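Side-chain contact in phosphoribosylaminoimidazole-succinocarboxamide synthase (Saccharomyces cerevisiae, PDB 2CNQ), which joins CAIR to L-aspartate at the expense of ATP, forming SAICAR in the de novo purine biosynthesis pathway: residues 71-76 against 221-226. Numbering follows the deposited sequence.
Sequences DVRNHL and GIDEKT. With ADP (adenosine-5'-diphosphate), chain B; SO4 (sulfate ion), chain K.
In the conformer described, one of two deposited for its side chain, Arg-73 reaches Asp-223 through a single guanidinium nitrogen: NH1 donates to OD2 over 3.1 Å, and the N-H...O angle of 164° marks a nearly straight, charged hydrogen bond. The oxygen lies close to the guanidinium plane but is met on its anti side, 32° out of the carboxylate plane. Arg-73 NH2 stays 3.7 Å from Asp-223 OD2, which makes this a one-point salt bridge and not a two-pronged, coplanar pair. Thr-226 OG1 stands 3.1 Å from Arg-73 NH1, also at the guanidinium edge, but the angle is too poor for a hydrogen bond. In the second shell, Asp-223 OD1 closes an Asx turn by accepting from Lys-225 N at 2.8 Å, a bond that, with a weak second one from Thr-226 N, probably steadies the carboxylate. The arginine chain also touches Glu-228 and Ile-230 of strand 228-245. Two residues on, His-75 ND1 accepts from ADP N6 at 2.9 Å, which puts the chain just after Arg-73 at the adenine. With only 91 Å² buried, the bridge is probably a modest, solvent-screened tie between Arg-73 and the hairpin turn joining 211-223 to 228-245.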
ATOM      1  N   ASP A  71     -14.732 -10.514  -1.263  1.00  9.54           N
ATOM      2  CA  ASP A  71     -13.964 -10.791  -2.436  1.00  9.64           C
ATOM      3  C   ASP A  71     -12.709 -11.519  -2.138  1.00  9.02           C
ATOM      4  O   ASP A  71     -12.197 -12.203  -3.000  1.00  9.91           O
ATOM      5  CB  ASP A  71     -13.616  -9.497  -3.127  1.00 10.44           C
ATOM      6  CG  ASP A  71     -14.826  -8.724  -3.461  1.00 11.36           C
ATOM      7  OD1 ASP A  71     -15.607  -9.233  -4.268  1.00 14.63           O
ATOM      8  OD2 ASP A  71     -15.023  -7.657  -2.885  1.00 12.28           O
ATOM      9  N   VAL A  72     -12.177 -11.361  -0.945  1.00  8.19           N
ATOM     10  CA  VAL A  72     -10.919 -11.950  -0.599  1.00  7.75           C
ATOM     11  C   VAL A  72     -10.808 -12.015   0.894  1.00  7.72           C
ATOM     12  O   VAL A  72     -11.199 -11.098   1.586  1.00  8.67           O
ATOM     13  CB  VAL A  72      -9.764 -11.184  -1.234  1.00  8.06           C
ATOM     14  CG1 VAL A  72      -9.672  -9.796  -0.671  1.00  8.17           C
ATOM     15  CG2 VAL A  72      -8.485 -11.918  -1.122  1.00  8.10           C
ATOM     16  N   ARG A  73     -10.299 -13.122   1.376  1.00  7.80           N
ATOM     17  CA  ARG A  73      -9.916 -13.230   2.752  1.00  8.14           C
ATOM     18  C   ARG A  73      -8.810 -12.272   3.038  1.00  7.26           C
ATOM     19  O   ARG A  73      -8.003 -12.023   2.180  1.00  8.28           O
ATOM     20  CB  ARG A  73      -9.396 -14.619   3.068  0.55  9.21           C
ATOM     21  CG  ARG A  73     -10.472 -15.661   3.232  0.55 12.01           C
ATOM     22  CD  ARG A  73      -9.881 -16.962   3.712  0.55 12.45           C
ATOM     23  NE  ARG A  73      -9.162 -16.775   4.964  0.55 14.84           N
ATOM     24  CZ  ARG A  73      -8.300 -17.647   5.469  0.55 15.24           C
ATOM     25  NH1 ARG A  73      -8.069 -18.794   4.847  0.55 14.37           N
ATOM     26  NH2 ARG A  73      -7.674 -17.381   6.603  0.55 15.01           N
ATOM     27  N   ASN A  74      -8.744 -11.789   4.255  1.00  7.05           N
ATOM     28  CA  ASN A  74      -7.679 -10.894   4.615  1.00  6.56           C
ATOM     29  C   ASN A  74      -7.040 -11.299   5.905  1.00  6.76           C
ATOM     30  O   ASN A  74      -7.493 -12.180   6.593  1.00  7.69           O
ATOM     31  CB  ASN A  74      -8.172  -9.467   4.627  1.00  6.70           C
ATOM     32  CG  ASN A  74      -9.169  -9.236   5.696  1.00  6.95           C
ATOM     33  OD1 ASN A  74      -8.892  -9.491   6.863  1.00  8.14           O
ATOM     34  ND2 ASN A  74     -10.335  -8.783   5.329  1.00  7.66           N
ATOM     35  N   HIS A  75      -5.964 -10.625   6.232  1.00  6.50           N
ATOM     36  CA  HIS A  75      -5.181 -10.976   7.389  1.00  6.51           C
ATOM     37  C   HIS A  75      -5.691 -10.445   8.686  1.00  6.44           C
ATOM     38  O   HIS A  75      -5.104 -10.720   9.708  1.00  6.86           O
ATOM     39  CB  HIS A  75      -3.733 -10.574   7.231  1.00  6.70           C
ATOM     40  CG  HIS A  75      -3.457  -9.139   7.152  1.00  6.55           C
ATOM     41  ND1 HIS A  75      -2.168  -8.717   7.309  1.00  7.11           N
ATOM     42  CD2 HIS A  75      -4.218  -8.055   6.961  1.00  7.26           C
ATOM     43  CE1 HIS A  75      -2.155  -7.417   7.199  1.00  6.91           C
ATOM     44  NE2 HIS A  75      -3.382  -6.990   6.981  1.00  7.58           N
ATOM     45  N   LEU A  76      -6.755  -9.676   8.689  1.00  6.96           N
ATOM     46  CA  LEU A  76      -7.168  -9.102   9.942  1.00  6.90           C
ATOM     47  C   LEU A  76      -7.642 -10.185  10.875  1.00  7.16           C
ATOM     48  O   LEU A  76      -8.364 -11.077  10.478  1.00  8.52           O
ATOM     49  CB  LEU A  76      -8.309  -8.162   9.728  1.00  7.54           C
ATOM     50  CG  LEU A  76      -8.010  -6.987   8.844  1.00  8.35           C
ATOM     51  CD1 LEU A  76      -9.265  -6.173   8.673  1.00 11.09           C
ATOM     52  CD2 LEU A  76      -6.872  -6.154   9.388  1.00 10.48           C
ATOM     53  N   GLY A 221      -0.929 -13.107   0.811  1.00  7.21           N
ATOM     54  CA  GLY A 221      -0.462 -14.296   1.436  1.00  7.89           C
ATOM     55  C   GLY A 221      -1.184 -15.469   0.878  1.00  8.06           C
ATOM     56  O   GLY A 221      -2.084 -15.359   0.057  1.00  8.60           O
ATOM     57  N   ILE A 222      -0.769 -16.619   1.345  1.00  9.48           N
ATOM     58  CA  ILE A 222      -1.367 -17.838   0.919  1.00 10.79           C
ATOM     59  C   ILE A 222      -1.548 -18.677   2.142  1.00 10.82           C
ATOM     60  O   ILE A 222      -0.634 -18.916   2.893  1.00 11.46           O
ATOM     61  CB  ILE A 222      -0.513 -18.528  -0.159  1.00 12.04           C
ATOM     62  CG1 ILE A 222      -1.162 -19.823  -0.630  1.00 13.10           C
ATOM     63  CG2 ILE A 222       0.919 -18.770   0.290  1.00 12.90           C
ATOM     64  CD1 ILE A 222      -2.365 -19.631  -1.452  1.00 15.29           C
ATOM     65  N   ASP A 223      -2.758 -19.132   2.336  1.00 11.45           N
ATOM     66  CA  ASP A 223      -3.063 -20.070   3.385  1.00 13.16           C
ATOM     67  C   ASP A 223      -3.093 -21.400   2.725  1.00 15.05           C
ATOM     68  O   ASP A 223      -4.061 -21.770   2.051  1.00 16.25           O
ATOM     69  CB  ASP A 223      -4.412 -19.777   4.001  1.00 14.19           C
ATOM     70  CG  ASP A 223      -4.762 -20.760   5.059  1.00 16.43           C
ATOM     71  OD1 ASP A 223      -4.155 -21.852   5.097  1.00 19.21           O
ATOM     72  OD2 ASP A 223      -5.635 -20.437   5.861  1.00 20.07           O
ATOM     73  N   GLU A 224      -2.008 -22.120   2.913  1.00 17.36           N
ATOM     74  CA  GLU A 224      -1.849 -23.379   2.214  1.00 20.13           C
ATOM     75  C   GLU A 224      -2.748 -24.480   2.796  1.00 19.80           C
ATOM     76  O   GLU A 224      -2.915 -25.524   2.173  1.00 21.68           O
ATOM     77  CB  GLU A 224      -0.364 -23.759   2.144  1.00 21.42           C
ATOM     78  CG  GLU A 224       0.512 -22.569   1.753  1.00 23.94           C
ATOM     79  CD  GLU A 224       1.781 -22.931   1.022  1.00 24.62           C
ATOM     80  OE1 GLU A 224       1.706 -23.222  -0.193  1.00 30.77           O
ATOM     81  OE2 GLU A 224       2.855 -22.888   1.646  1.00 28.23           O
ATOM     82  N   LYS A 225      -3.353 -24.236   3.953  0.70 19.34           N
ATOM     83  CA  LYS A 225      -4.274 -25.199   4.548  0.70 19.34           C
ATOM     84  C   LYS A 225      -5.639 -25.146   3.870  0.70 17.90           C
ATOM     85  O   LYS A 225      -6.252 -26.185   3.641  0.70 18.63           O
ATOM     86  CB  LYS A 225      -4.422 -24.950   6.046  0.70 19.97           C
ATOM     87  CG  LYS A 225      -3.108 -24.994   6.817  0.70 21.33           C
ATOM     88  CD  LYS A 225      -3.215 -25.000   8.304  0.30 20.77           C
ATOM     89  CE  LYS A 225      -1.890 -25.178   9.018  0.30 20.85           C
ATOM     90  NZ  LYS A 225      -4.399 -25.164  10.443  0.20 21.43           N
ATOM     91  N   THR A 226      -6.109 -23.944   3.544  0.70 16.48           N
ATOM     92  CA  THR A 226      -7.404 -23.759   2.899  0.70 16.72           C
ATOM     93  C   THR A 226      -7.274 -23.474   1.390  0.70 15.09           C
ATOM     94  O   THR A 226      -8.268 -23.350   0.683  0.70 15.76           O
ATOM     95  CB  THR A 226      -8.139 -22.584   3.553  0.70 17.09           C
ATOM     96  OG1 THR A 226      -7.342 -21.408   3.408  0.70 17.36           O
ATOM     97  CG2 THR A 226      -8.376 -22.840   5.039  0.70 18.45           C
TER
HETATM   98  PB  ADP B1307       8.107  -2.549   3.762  1.00  7.97           P
HETATM   99  O1B ADP B1307       7.090  -2.064   2.837  1.00  9.67           O
HETATM  100  O2B ADP B1307       8.737  -3.795   3.302  1.00 11.30           O
HETATM  101  O3B ADP B1307       9.159  -1.637   4.164  1.00 10.42           O
HETATM  102  PA  ADP B1307       6.178  -2.234   5.842  1.00  6.51           P
HETATM  103  O1A ADP B1307       5.072  -1.972   4.919  1.00  7.41           O
HETATM  104  O2A ADP B1307       6.718  -1.142   6.635  1.00  6.59           O
HETATM  105  O3A ADP B1307       7.353  -2.965   5.096  1.00  7.60           O
HETATM  106  O5' ADP B1307       5.787  -3.361   6.863  1.00  6.84           O
HETATM  107  C5' ADP B1307       4.930  -4.446   6.592  1.00  6.92           C
HETATM  108  C4' ADP B1307       5.739  -5.705   6.500  1.00  6.78           C
HETATM  109  O4' ADP B1307       4.893  -6.755   6.963  1.00  6.98           O
HETATM  110  C3' ADP B1307       6.118  -6.083   5.101  1.00  7.16           C
HETATM  111  O3' ADP B1307       7.264  -6.898   5.115  1.00  8.35           O
HETATM  112  C2' ADP B1307       4.955  -6.938   4.674  1.00  6.88           C
HETATM  113  O2' ADP B1307       5.236  -7.770   3.594  1.00  7.34           O
HETATM  114  C1' ADP B1307       4.709  -7.695   5.924  1.00  6.68           C
HETATM  115  N9  ADP B1307       3.398  -8.247   6.090  1.00  6.31           N
HETATM  116  C8  ADP B1307       2.242  -7.685   5.731  1.00  6.39           C
HETATM  117  N7  ADP B1307       1.202  -8.383   6.105  1.00  6.45           N
HETATM  118  C5  ADP B1307       1.718  -9.453   6.730  1.00  6.68           C
HETATM  119  C6  ADP B1307       1.165 -10.573   7.393  1.00  7.19           C
HETATM  120  N6  ADP B1307      -0.140 -10.728   7.496  1.00  7.23           N
HETATM  121  N1  ADP B1307       1.976 -11.515   7.858  1.00  7.93           N
HETATM  122  C2  ADP B1307       3.291 -11.330   7.787  1.00  8.26           C
HETATM  123  N3  ADP B1307       3.924 -10.290   7.267  1.00  7.80           N
HETATM  124  C4  ADP B1307       3.124  -9.367   6.735  1.00  6.87           C
HETATM  125  S   SO4 K1316      -5.913 -21.424  10.837  0.50 22.40           S
HETATM  126  O1  SO4 K1316      -4.619 -21.674  10.215  0.50 22.84           O
HETATM  127  O2  SO4 K1316      -6.859 -21.012   9.803  0.50 22.45           O
HETATM  128  O3  SO4 K1316      -6.370 -22.635  11.521  0.50 22.60           O
HETATM  129  O4  SO4 K1316      -5.783 -20.329  11.792  0.50 21.59           O